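Local coordinates for protein collagen alpha-1(XX) chain (PDB 5KF4) that forms the second fibronectin type III domain of human collagen XX, a beta-sandwich module that probably serves in contacts within the extracellular matrix, at residues A[5-10]-A[88-93]; A[14-19]-A[30-35]; A[24-29]-A[64-69]; A[42-47]-A[79-84]. All blocks are in the same frame, centred on the assembly; numbering follows the deposited sequence.

Contact 1. Residues A[5-10]-A[88-93]; sequences APALDT and VGEGLR
Leu8 lies beside Gly89 in a single bridge between two backbone segments running the same way, and both of its backbone polar atoms are used. Leu8 N gives an almost straight bond to Val88 O (2.6 Å, 171°). Leu8 O accepts from Glu90 N at 2.8 Å, with the donor well above the carbonyl plane. The tight part lies at Val88. Its CG1 stands between the backbone N and the carbonyl carbon (chi1 46°), and this turns the methyl onto Pro6 O at 3.1 Å. The other branch, CG2, lies 4.3 Å from Ala7 CB, and the Val88 side chain also rests on Phe81 and Ile83 of strand 75-84. Gly89 is buried, its CA 3.2 Å from Leu8 O. The solvent side is looser: Glu90 CB lies 3.8 Å from Asp9 CA and Glu90 CG 4.1 Å from Asp9 CB, while the side chain of Asp9, a poorly ordered residue, leads away. Bent at chi2 (-62°), the Glu90 chain folds back, and OE2 takes the N-H of Gly91 at 2.9 Å. An alanine here would probably leave Gly91 N without its carboxylate partner and take from Asp9 CB the CG beside it. The join between the lead-in to strand 15-20 and strand 87-97 thus rests chiefly on two backbone bonds at Leu8, with one apolar pair, Ala7 and Val88, beside them.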
loop_
_atom_site.group_PDB
_atom_site.type_symbol
_atom_site.label_atom_id
_atom_site.label_comp_id
_atom_site.label_asym_id
_atom_site.label_seq_id
_atom_site.Cartn_x
_atom_site.Cartn_y
_atom_site.Cartn_z
ATOM N N ALA A 5 -5.192 8.972 -10.739
ATOM C CA ALA A 5 -5.742 9.955 -9.817
ATOM C C ALA A 5 -4.689 10.625 -8.942
ATOM O O ALA A 5 -3.955 9.951 -8.216
ATOM C CB ALA A 5 -6.798 9.298 -8.946
ATOM N N PRO A 6 -4.621 11.963 -9.005
ATOM C CA PRO A 6 -3.626 12.725 -8.247
ATOM C C PRO A 6 -3.868 12.568 -6.754
ATOM O O PRO A 6 -5.012 12.419 -6.332
ATOM C CB PRO A 6 -3.858 14.171 -8.701
ATOM C CG PRO A 6 -4.601 14.059 -9.987
ATOM C CD PRO A 6 -5.443 12.832 -9.860
ATOM N N ALA A 7 -2.802 12.583 -5.968
ATOM C CA ALA A 7 -2.926 12.451 -4.525
ATOM C C ALA A 7 -2.597 13.770 -3.853
ATOM O O ALA A 7 -1.659 14.461 -4.256
ATOM C CB ALA A 7 -2.016 11.342 -4.005
ATOM N N LEU A 8 -3.359 14.127 -2.827
ATOM C CA LEU A 8 -3.119 15.401 -2.182
ATOM C C LEU A 8 -1.992 15.130 -1.202
ATOM O O LEU A 8 -2.104 14.262 -0.339
ATOM C CB LEU A 8 -4.383 15.919 -1.484
ATOM C CG LEU A 8 -5.602 16.116 -2.398
ATOM C CD1 LEU A 8 -6.825 16.674 -1.662
ATOM C CD2 LEU A 8 -5.227 17.015 -3.565
ATOM N N ASP A 9 -0.916 15.901 -1.320
ATOM C CA ASP A 9 0.252 15.703 -0.471
ATOM C C ASP A 9 0.059 16.351 0.889
ATOM O O ASP A 9 0.931 16.296 1.757
ATOM C CB ASP A 9 1.501 16.245 -1.176
ATOM C CG ASP A 9 1.285 17.622 -1.782
ATOM O OD1 ASP A 9 0.777 18.518 -1.079
ATOM O OD2 ASP A 9 1.604 17.804 -2.976
ATOM N N THR A 10 -1.110 16.953 1.059
ATOM C CA THR A 10 -1.458 17.657 2.276
ATOM C C THR A 10 -2.675 17.004 2.911
ATOM O O THR A 10 -3.808 17.364 2.591
ATOM C CB THR A 10 -1.751 19.133 2.001
ATOM O OG1 THR A 10 -2.802 19.245 1.035
ATOM C CG2 THR A 10 -0.515 19.811 1.464
ATOM N N VAL A 88 -7.853 11.928 -1.743
ATOM C CA VAL A 88 -6.853 10.875 -1.608
ATOM C C VAL A 88 -5.529 11.514 -1.212
ATOM O O VAL A 88 -5.059 12.440 -1.870
ATOM C CB VAL A 88 -6.692 10.038 -2.905
ATOM C CG1 VAL A 88 -6.592 10.933 -4.127
ATOM C CG2 VAL A 88 -5.489 9.092 -2.798
ATOM N N GLY A 89 -4.937 11.035 -0.124
ATOM C CA GLY A 89 -3.683 11.597 0.338
ATOM C C GLY A 89 -2.454 10.871 -0.165
ATOM O O GLY A 89 -2.510 9.679 -0.463
ATOM N N GLU A 90 -1.348 11.603 -0.288
ATOM C CA GLU A 90 -0.051 10.989 -0.558
ATOM C C GLU A 90 0.235 9.971 0.538
ATOM O O GLU A 90 -0.129 10.182 1.696
ATOM C CB GLU A 90 1.061 12.038 -0.637
ATOM C CG GLU A 90 1.585 12.281 -2.049
ATOM C CD GLU A 90 2.211 11.042 -2.669
ATOM O OE1 GLU A 90 2.482 11.057 -3.888
ATOM O OE2 GLU A 90 2.434 10.052 -1.938
ATOM N N GLY A 91 0.889 8.873 0.180
ATOM C CA GLY A 91 1.098 7.800 1.129
ATOM C C GLY A 91 2.505 7.256 1.254
ATOM O O GLY A 91 3.477 7.879 0.821
ATOM N N LEU A 92 2.599 6.064 1.834
ATOM C CA LEU A 92 3.879 5.416 2.066
ATOM C C LEU A 92 4.172 4.446 0.940
ATOM O O LEU A 92 3.257 3.877 0.347
ATOM C CB LEU A 92 3.858 4.656 3.398
ATOM C CG LEU A 92 3.377 5.392 4.650
ATOM C CD1 LEU A 92 3.245 4.435 5.823
ATOM C CD2 LEU A 92 4.351 6.507 4.997
ATOM N N ARG A 93 5.448 4.235 0.657
ATOM C CA ARG A 93 5.811 3.217 -0.310
ATOM C C ARG A 93 7.211 2.654 -0.110
ATOM O O ARG A 93 8.052 3.257 0.555
ATOM C CB ARG A 93 5.652 3.753 -1.741
ATOM C CG ARG A 93 6.561 4.898 -2.116
ATOM C CD ARG A 93 6.377 5.215 -3.590
ATOM N NE ARG A 93 6.455 6.638 -3.894
ATOM C CZ ARG A 93 6.217 7.150 -5.098
ATOM N NH1 ARG A 93 5.900 6.349 -6.109
ATOM N NH2 ARG A 93 6.306 8.459 -5.294
#

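Contact 2. Residues A[14-19]-A[30-35]; sequences PTSLVL and SWTPAP
Pro14 CB presses against Trp31 CD1 at 3.3 Å, the two side chains meeting at a slant, and Pro14 CG follows at 3.9 Å. On the outer face the contact is polar. The hydroxyl of Thr32 gives its proton to Ser16 OG (2.7 Å), and Ser16 OG passes its own to Thr15 O (2.7 Å), which it reaches from above the carbonyl plane. Thr15 closes on Thr32 as well: its N and its OG1 approach Thr32 O from opposite faces of the carbonyl plane. The longer of these bonds, Thr15 OG1 to Thr32 O at 3.3 Å, is possible because the hydroxyl sits between the backbone N and the carbonyl carbon (chi1 54°). Further along, Val18 pairs with Ser30, their CB atoms 3.8 Å apart. This is the hairpin of the first two strands of a fibronectin type III sandwich, 15-20 and 27-32, and Trp31 is the tryptophan characteristic of the second strand. Between the hydrogen-bonded pairs Thr15–Thr32 and Val18–Ser30 the register slips by one residue, a beta bulge taken up by Ser16 with its positive phi (58°). The bulge leaves Ser16 and Leu17 together opposite Trp31, with Leu17 CD1 4.4 Å from Trp31 CB. Outside the hairpin, the indole of Trp31 packs edge-to-face with the ring of Tyr41, while its CB rests on Leu92. Pro14 is backed by Tyr41 and Pro82, and Leu17 by Leu29, Leu92 and Val80.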
loop_
_atom_site.group_PDB
_atom_site.type_symbol
_atom_site.label_atom_id
_atom_site.label_comp_id
_atom_site.label_asym_id
_atom_site.label_seq_id
_atom_site.Cartn_x
_atom_site.Cartn_y
_atom_site.Cartn_z
ATOM N N PRO A 14 -0.727 7.865 7.093
ATOM C CA PRO A 14 -0.081 6.989 8.062
ATOM C C PRO A 14 1.436 7.122 7.932
ATOM O O PRO A 14 1.920 7.694 6.957
ATOM C CB PRO A 14 -0.560 5.596 7.660
ATOM C CG PRO A 14 -0.926 5.704 6.221
ATOM C CD PRO A 14 -1.312 7.131 5.958
ATOM N N THR A 15 2.171 6.632 8.921
ATOM C CA THR A 15 3.623 6.722 8.907
ATOM C C THR A 15 4.261 5.361 9.133
ATOM O O THR A 15 3.574 4.396 9.480
ATOM C CB THR A 15 4.144 7.706 9.974
ATOM O OG1 THR A 15 3.627 7.342 11.259
ATOM C CG2 THR A 15 3.721 9.135 9.644
ATOM N N SER A 16 5.570 5.295 8.898
ATOM C CA SER A 16 6.391 4.142 9.270
ATOM C C SER A 16 5.908 2.840 8.636
ATOM O O SER A 16 5.406 1.954 9.329
ATOM C CB SER A 16 6.444 3.994 10.796
ATOM O OG SER A 16 5.296 3.347 11.309
ATOM N N LEU A 17 6.069 2.728 7.321
ATOM C CA LEU A 17 5.658 1.525 6.607
ATOM C C LEU A 17 6.608 0.359 6.883
ATOM O O LEU A 17 7.821 0.488 6.737
ATOM C CB LEU A 17 5.594 1.794 5.103
ATOM C CG LEU A 17 5.112 0.627 4.240
ATOM C CD1 LEU A 17 3.610 0.474 4.413
ATOM C CD2 LEU A 17 5.475 0.816 2.783
ATOM N N VAL A 18 6.047 -0.780 7.275
ATOM C CA VAL A 18 6.839 -1.972 7.567
ATOM C C VAL A 18 6.403 -3.151 6.693
ATOM O O VAL A 18 5.276 -3.631 6.799
ATOM C CB VAL A 18 6.734 -2.372 9.056
ATOM C CG1 VAL A 18 7.633 -3.554 9.356
ATOM C CG2 VAL A 18 7.085 -1.193 9.952
ATOM N N LEU A 19 7.311 -3.622 5.845
ATOM C CA LEU A 19 7.033 -4.738 4.944
ATOM C C LEU A 19 7.715 -6.012 5.439
ATOM O O LEU A 19 8.932 -6.147 5.325
ATOM C CB LEU A 19 7.495 -4.418 3.513
ATOM C CG LEU A 19 7.085 -3.108 2.825
ATOM C CD1 LEU A 19 7.892 -1.917 3.325
ATOM C CD2 LEU A 19 7.222 -3.224 1.320
ATOM N N SER A 30 2.571 -2.974 6.968
ATOM C CA SER A 30 2.255 -2.379 8.256
ATOM C C SER A 30 2.609 -0.901 8.261
ATOM O O SER A 30 3.615 -0.492 7.691
ATOM C CB SER A 30 2.996 -3.116 9.374
ATOM O OG SER A 30 2.294 -4.286 9.765
ATOM N N TRP A 31 1.799 -0.110 8.950
ATOM C CA TRP A 31 1.982 1.331 8.970
ATOM C C TRP A 31 1.474 1.922 10.280
ATOM O O TRP A 31 0.690 1.290 10.976
ATOM C CB TRP A 31 1.258 1.950 7.768
ATOM C CG TRP A 31 -0.227 1.650 7.734
ATOM C CD1 TRP A 31 -1.234 2.397 8.280
ATOM C CD2 TRP A 31 -0.858 0.508 7.134
ATOM N NE1 TRP A 31 -2.449 1.797 8.046
ATOM C CE2 TRP A 31 -2.245 0.637 7.347
ATOM C CE3 TRP A 31 -0.382 -0.606 6.433
ATOM C CZ2 TRP A 31 -3.161 -0.308 6.885
ATOM C CZ3 TRP A 31 -1.295 -1.544 5.978
ATOM C CH2 TRP A 31 -2.667 -1.389 6.205
ATOM N N THR A 32 1.944 3.113 10.642
ATOM C CA THR A 32 1.410 3.776 11.827
ATOM C C THR A 32 0.387 4.840 11.432
ATOM O O THR A 32 0.743 5.863 10.852
ATOM C CB THR A 32 2.526 4.413 12.679
ATOM O OG1 THR A 32 3.401 3.385 13.162
ATOM C CG2 THR A 32 1.932 5.150 13.870
ATOM N N PRO A 33 -0.890 4.601 11.766
ATOM C CA PRO A 33 -1.998 5.474 11.369
ATOM C C PRO A 33 -1.975 6.816 12.082
ATOM O O PRO A 33 -1.515 6.900 13.222
ATOM C CB PRO A 33 -3.242 4.676 11.768
ATOM C CG PRO A 33 -2.794 3.775 12.863
ATOM C CD PRO A 33 -1.297 3.620 12.787
ATOM N N ALA A 34 -2.469 7.852 11.415
ATOM C CA ALA A 34 -2.667 9.145 12.050
ATOM C C ALA A 34 -3.801 9.037 13.075
ATOM O O ALA A 34 -4.655 8.153 12.957
ATOM C CB ALA A 34 -2.967 10.208 11.005
ATOM N N PRO A 35 -3.803 9.924 14.089
ATOM C CA PRO A 35 -4.823 9.946 15.150
ATOM C C PRO A 35 -6.246 10.002 14.603
ATOM O O PRO A 35 -7.155 9.402 15.177
ATOM C CB PRO A 35 -4.499 11.221 15.932
ATOM C CG PRO A 35 -3.066 11.489 15.672
ATOM C CD PRO A 35 -2.690 10.851 14.369
#

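Contact 3. Residues A[24-29]-A[64-69]; sequences SSSIRL and STELHN
Arg28 and Glu66 face each other as an antiparallel non-hydrogen-bonded pair where strands 27-32 and 64-67 join in the three-stranded sheet of the fibronectin type III sandwich. From CB, on the face shared with Glu66, the arginine runs past Thr65 O, which lies 4.1 Å from its CG. Its CD comes next to Ser64 OG. A bend at chi3 (-132°) then swings the guanidinium across the Glu66 side chain at about a right angle. Its NE makes a weak hydrogen bond to Gln21 OE1, and NH2 lies 2.5 Å from Ser64 OG, which sits at the edge of the group. Arg28 NH1 and Glu66 OE1, 3.6 Å apart, form a long salt bridge. The oxygen stands over one face of the guanidinium, the two planes are 79° apart, none of the hydrogens is aimed at the oxygen, and what remains is electrostatic. With a methionine in its place, Glu66 would probably lose its nearby opposite charge and Ser64 OG its polar neighbour. The backbone bonds are made by the pairs on either side of Arg28–Glu66: Leu67 N to Ile27 O (3.1 Å) and Leu29 N to Thr65 O (3.2 Å). Ser26 turns its hydroxyl to Thr23 OG1. On the buried face Ile27 and Leu67 run abreast into the core, with Ile27 CD1 4.1 Å from Leu67 CD1.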
loop_
_atom_site.group_PDB
_atom_site.type_symbol
_atom_site.label_atom_id
_atom_site.label_comp_id
_atom_site.label_asym_id
_atom_site.label_seq_id
_atom_site.Cartn_x
_atom_site.Cartn_y
_atom_site.Cartn_z
ATOM N N SER A 24 7.026 -16.537 -0.784
ATOM C CA SER A 24 7.090 -16.645 -2.234
ATOM C C SER A 24 5.919 -15.946 -2.914
ATOM O O SER A 24 6.016 -15.532 -4.072
ATOM C CB SER A 24 7.133 -18.117 -2.652
ATOM O OG SER A 24 6.814 -18.966 -1.561
ATOM N N SER A 25 4.815 -15.804 -2.186
ATOM C CA SER A 25 3.589 -15.285 -2.782
ATOM C C SER A 25 2.902 -14.191 -1.962
ATOM O O SER A 25 1.860 -13.675 -2.362
ATOM C CB SER A 25 2.609 -16.437 -3.019
ATOM O OG SER A 25 2.199 -17.011 -1.793
ATOM N N SER A 26 3.475 -13.840 -0.819
ATOM C CA SER A 26 2.847 -12.874 0.084
ATOM C C SER A 26 3.838 -11.967 0.805
ATOM O O SER A 26 4.987 -12.335 1.041
ATOM C CB SER A 26 1.992 -13.595 1.131
ATOM O OG SER A 26 2.816 -14.102 2.172
ATOM N N ILE A 27 3.379 -10.766 1.139
ATOM C CA ILE A 27 4.119 -9.892 2.041
ATOM C C ILE A 27 3.136 -9.308 3.047
ATOM O O ILE A 27 1.933 -9.250 2.787
ATOM C CB ILE A 27 4.827 -8.722 1.326
ATOM C CG1 ILE A 27 3.805 -7.697 0.828
ATOM C CG2 ILE A 27 5.764 -9.232 0.235
ATOM C CD1 ILE A 27 4.382 -6.308 0.630
ATOM N N ARG A 28 3.629 -8.887 4.204
ATOM C CA ARG A 28 2.747 -8.167 5.103
ATOM C C ARG A 28 3.086 -6.695 5.052
ATOM O O ARG A 28 4.247 -6.309 4.958
ATOM C CB ARG A 28 2.833 -8.676 6.540
ATOM C CG ARG A 28 1.472 -8.634 7.213
ATOM C CD ARG A 28 1.472 -9.155 8.639
ATOM N NE ARG A 28 0.391 -10.113 8.882
ATOM C CZ ARG A 28 -0.910 -9.864 8.745
ATOM N NH1 ARG A 28 -1.789 -10.824 9.001
ATOM N NH2 ARG A 28 -1.345 -8.671 8.356
ATOM N N LEU A 29 2.043 -5.879 5.116
ATOM C CA LEU A 29 2.193 -4.440 5.088
ATOM C C LEU A 29 1.776 -3.889 6.433
ATOM O O LEU A 29 0.754 -4.296 6.985
ATOM C CB LEU A 29 1.346 -3.844 3.969
ATOM C CG LEU A 29 1.864 -2.575 3.310
ATOM C CD1 LEU A 29 3.301 -2.776 2.855
ATOM C CD2 LEU A 29 0.961 -2.240 2.144
ATOM N N SER A 64 -3.161 -2.967 9.397
ATOM C CA SER A 64 -2.429 -4.019 8.725
ATOM C C SER A 64 -3.305 -4.648 7.655
ATOM O O SER A 64 -4.527 -4.701 7.788
ATOM C CB SER A 64 -1.957 -5.079 9.722
ATOM O OG SER A 64 -1.464 -6.229 9.052
ATOM N N THR A 65 -2.668 -5.125 6.597
ATOM C CA THR A 65 -3.340 -5.961 5.621
ATOM C C THR A 65 -2.260 -6.807 4.977
ATOM O O THR A 65 -1.094 -6.411 4.931
ATOM C CB THR A 65 -4.117 -5.128 4.568
ATOM O OG1 THR A 65 -5.480 -5.568 4.513
ATOM C CG2 THR A 65 -3.495 -5.255 3.185
ATOM N N GLU A 66 -2.640 -7.980 4.494
ATOM C CA GLU A 66 -1.693 -8.849 3.824
ATOM C C GLU A 66 -1.974 -8.923 2.335
ATOM O O GLU A 66 -3.122 -9.078 1.919
ATOM C CB GLU A 66 -1.736 -10.249 4.429
ATOM C CG GLU A 66 -0.667 -11.174 3.891
ATOM C CD GLU A 66 -0.557 -12.452 4.685
ATOM O OE1 GLU A 66 -0.802 -12.416 5.908
ATOM O OE2 GLU A 66 -0.227 -13.495 4.082
ATOM N N LEU A 67 -0.918 -8.842 1.536
ATOM C CA LEU A 67 -1.055 -9.015 0.105
ATOM C C LEU A 67 -0.775 -10.480 -0.203
ATOM O O LEU A 67 0.123 -11.081 0.384
ATOM C CB LEU A 67 -0.087 -8.094 -0.645
ATOM C CG LEU A 67 -0.204 -6.589 -0.358
ATOM C CD1 LEU A 67 0.789 -5.785 -1.187
ATOM C CD2 LEU A 67 -1.627 -6.090 -0.597
ATOM N N HIS A 68 -1.551 -11.055 -1.114
ATOM C CA HIS A 68 -1.418 -12.468 -1.449
ATOM C C HIS A 68 -1.291 -12.675 -2.950
ATOM O O HIS A 68 -1.431 -11.732 -3.732
ATOM C CB HIS A 68 -2.611 -13.280 -0.930
ATOM C CG HIS A 68 -2.688 -13.382 0.562
ATOM N ND1 HIS A 68 -3.459 -12.536 1.330
ATOM C CD2 HIS A 68 -2.107 -14.249 1.426
ATOM C CE1 HIS A 68 -3.343 -12.872 2.603
ATOM N NE2 HIS A 68 -2.526 -13.906 2.689
ATOM N N ASN A 69 -1.042 -13.924 -3.334
ATOM C CA ASN A 69 -1.004 -14.332 -4.735
ATOM C C ASN A 69 0.039 -13.563 -5.540
ATOM O O ASN A 69 -0.181 -13.232 -6.703
ATOM C CB ASN A 69 -2.386 -14.171 -5.371
ATOM C CG ASN A 69 -3.448 -14.984 -4.658
ATOM O OD1 ASN A 69 -3.440 -16.213 -4.702
ATOM N ND2 ASN A 69 -4.369 -14.295 -3.992
#

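Contact 4. Residues A[42-47]-A[79-84]; sequences LIVWRA and SVFPIY
Leu42 and Val44 pair with Phe81 and Ser79 in antiparallel hydrogen-bonded fashion, the short strand axes 4.5 Å apart and 161° between their directions. At the second pair Val44 N reaches Ser79 O at 2.9 Å, and Ser79 N returns a bond of 2.7 Å to Val44 O, in the carbonyl plane. Leu42 and Phe81 bond in the same reciprocal way. The side chains of these pairs share one face. Leu42 and Phe81 run abreast, with CB to CB at 3.6 Å. Phe81 CG is anti to its carbonyl carbon (chi1 -67°), which lays the ring back along the neighbouring strand: Leu42 O meets its edge in plane, 3.6 Å from Phe81 CD2, and Val44 CG2 comes at a slant to within 3.8 Å of Phe81 CE2. Ile83, two residues further along the strand, brings CD1 to 4.1 Å from Leu42 CB. Ile43 and Val80, the non-hydrogen-bonded pair between, project from the other face; Ile43 CG2 lies 3.7 Å from Ser79 O. The two strands are the middle pair of the four-stranded sheet of the sandwich. Strand 54-59 flanks 40-47, where Leu42 touches Val57, and strand 87-97 flanks 75-84, where Arg93 touches Ser79, while Ile43 reaches across the core to Thr65 and Leu67 of the three-stranded sheet.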
loop_
_atom_site.group_PDB
_atom_site.type_symbol
_atom_site.label_atom_id
_atom_site.label_comp_id
_atom_site.label_asym_id
_atom_site.label_seq_id
_atom_site.Cartn_x
_atom_site.Cartn_y
_atom_site.Cartn_z
ATOM N N LEU A 42 -6.237 3.049 0.423
ATOM C CA LEU A 42 -5.950 2.425 -0.869
ATOM C C LEU A 42 -4.544 1.832 -0.904
ATOM O O LEU A 42 -3.555 2.543 -0.721
ATOM C CB LEU A 42 -6.104 3.425 -2.016
ATOM C CG LEU A 42 -5.606 2.906 -3.373
ATOM C CD1 LEU A 42 -6.455 1.742 -3.881
ATOM C CD2 LEU A 42 -5.505 4.007 -4.414
ATOM N N ILE A 43 -4.465 0.534 -1.181
ATOM C CA ILE A 43 -3.194 -0.179 -1.286
ATOM C C ILE A 43 -2.901 -0.617 -2.724
ATOM O O ILE A 43 -3.730 -1.264 -3.368
ATOM C CB ILE A 43 -3.179 -1.413 -0.364
ATOM C CG1 ILE A 43 -3.317 -0.976 1.095
ATOM C CG2 ILE A 43 -1.906 -2.212 -0.557
ATOM C CD1 ILE A 43 -3.987 -1.993 1.972
ATOM N N VAL A 44 -1.717 -0.259 -3.219
ATOM C CA VAL A 44 -1.330 -0.517 -4.606
ATOM C C VAL A 44 -0.009 -1.276 -4.689
ATOM O O VAL A 44 0.980 -0.862 -4.087
ATOM C CB VAL A 44 -1.175 0.803 -5.396
ATOM C CG1 VAL A 44 -0.872 0.522 -6.861
ATOM C CG2 VAL A 44 -2.416 1.673 -5.248
ATOM N N TRP A 45 0.019 -2.382 -5.427
ATOM C CA TRP A 45 1.286 -3.070 -5.676
ATOM C C TRP A 45 1.430 -3.521 -7.130
ATOM O O TRP A 45 0.476 -4.001 -7.740
ATOM C CB TRP A 45 1.450 -4.271 -4.736
ATOM C CG TRP A 45 0.428 -5.347 -4.916
ATOM C CD1 TRP A 45 0.611 -6.548 -5.529
ATOM C CD2 TRP A 45 -0.936 -5.322 -4.475
ATOM N NE1 TRP A 45 -0.555 -7.278 -5.500
ATOM C CE2 TRP A 45 -1.520 -6.545 -4.860
ATOM C CE3 TRP A 45 -1.721 -4.383 -3.797
ATOM C CZ2 TRP A 45 -2.851 -6.855 -4.588
ATOM C CZ3 TRP A 45 -3.037 -4.691 -3.526
ATOM C CH2 TRP A 45 -3.590 -5.919 -3.920
ATOM N N ARG A 46 2.628 -3.342 -7.677
ATOM C CA ARG A 46 2.926 -3.718 -9.057
ATOM C C ARG A 46 4.341 -4.264 -9.188
ATOM O O ARG A 46 5.226 -3.899 -8.415
ATOM C CB ARG A 46 2.756 -2.540 -10.017
ATOM C CG ARG A 46 3.640 -1.344 -9.727
ATOM C CD ARG A 46 3.394 -0.253 -10.752
ATOM N NE ARG A 46 3.544 -0.780 -12.109
ATOM C CZ ARG A 46 3.094 -0.179 -13.206
ATOM N NH1 ARG A 46 2.456 0.981 -13.121
ATOM N NH2 ARG A 46 3.281 -0.743 -14.393
ATOM N N ALA A 47 4.558 -5.137 -10.164
ATOM C CA ALA A 47 5.903 -5.619 -10.435
ATOM C C ALA A 47 6.735 -4.455 -10.974
ATOM O O ALA A 47 6.339 -3.787 -11.932
ATOM C CB ALA A 47 5.875 -6.778 -11.428
ATOM N N SER A 79 2.320 0.568 -2.298
ATOM C CA SER A 79 1.881 1.887 -1.854
ATOM C C SER A 79 0.661 1.835 -0.934
ATOM O O SER A 79 -0.215 0.983 -1.090
ATOM C CB SER A 79 1.582 2.773 -3.063
ATOM O OG SER A 79 2.734 2.931 -3.874
ATOM N N VAL A 80 0.616 2.762 0.021
ATOM C CA VAL A 80 -0.518 2.895 0.932
ATOM C C VAL A 80 -1.117 4.295 0.859
ATOM O O VAL A 80 -0.484 5.262 1.267
ATOM C CB VAL A 80 -0.111 2.610 2.385
ATOM C CG1 VAL A 80 -1.308 2.759 3.314
ATOM C CG2 VAL A 80 0.492 1.229 2.503
ATOM N N PHE A 81 -2.340 4.397 0.350
ATOM C CA PHE A 81 -3.015 5.685 0.196
ATOM C C PHE A 81 -4.166 5.825 1.183
ATOM O O PHE A 81 -5.086 5.010 1.186
ATOM C CB PHE A 81 -3.538 5.848 -1.228
ATOM C CG PHE A 81 -2.461 5.972 -2.265
ATOM C CD1 PHE A 81 -1.938 7.211 -2.593
ATOM C CD2 PHE A 81 -1.973 4.846 -2.915
ATOM C CE1 PHE A 81 -0.955 7.328 -3.557
ATOM C CE2 PHE A 81 -0.986 4.957 -3.878
ATOM C CZ PHE A 81 -0.475 6.198 -4.199
ATOM N N PRO A 82 -4.129 6.866 2.025
ATOM C CA PRO A 82 -5.260 7.069 2.936
ATOM C C PRO A 82 -6.472 7.670 2.233
ATOM O O PRO A 82 -6.320 8.583 1.415
ATOM C CB PRO A 82 -4.699 8.042 3.979
ATOM C CG PRO A 82 -3.626 8.796 3.254
ATOM C CD PRO A 82 -3.068 7.873 2.202
ATOM N N ILE A 83 -7.664 7.187 2.573
ATOM C CA ILE A 83 -8.877 7.710 1.957
ATOM C C ILE A 83 -9.788 8.344 3.009
ATOM O O ILE A 83 -10.408 7.655 3.820
ATOM C CB ILE A 83 -9.661 6.599 1.202
ATOM C CG1 ILE A 83 -8.767 5.880 0.184
ATOM C CG2 ILE A 83 -10.911 7.169 0.544
ATOM C CD1 ILE A 83 -8.196 6.776 -0.889
ATOM N N TYR A 84 -9.826 9.672 2.996
ATOM C CA TYR A 84 -10.686 10.461 3.866
ATOM C C TYR A 84 -11.758 11.128 3.008
ATOM O O TYR A 84 -11.838 10.885 1.803
ATOM C CB TYR A 84 -9.877 11.516 4.624
ATOM C CG TYR A 84 -8.901 10.972 5.650
ATOM C CD1 TYR A 84 -7.678 10.440 5.260
ATOM C CD2 TYR A 84 -9.185 11.030 7.010
ATOM C CE1 TYR A 84 -6.774 9.965 6.185
ATOM C CE2 TYR A 84 -8.284 10.556 7.947
ATOM C CZ TYR A 84 -7.085 10.022 7.527
ATOM O OH TYR A 84 -6.185 9.539 8.446
#

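In the fold
Contacts 2 and 3 build the three-stranded sheet through their common strand 27-32, and contact 4 forms the middle of the four-stranded one, with its centre about 4 Å from the centre of the chain. The sheets meet in the core: Leu29 CD2 lies 3.5 Å from Val80 CG2, Leu67 CD2 3.5 Å from Trp45 CZ3, and Leu17 CD1 3.7 Å from Val80 CG2. Contact 1 encloses the other three along the sequence and sits at one end, its centre about 22 Å from that of contact 3. It joins contact 4 through neighbouring strands 75-84 and 87-97, where Leu92 O is 2.9 Å from Val80 N, and reaches contact 2 by Leu92 CD1, 3.7 Å from Trp31 CB.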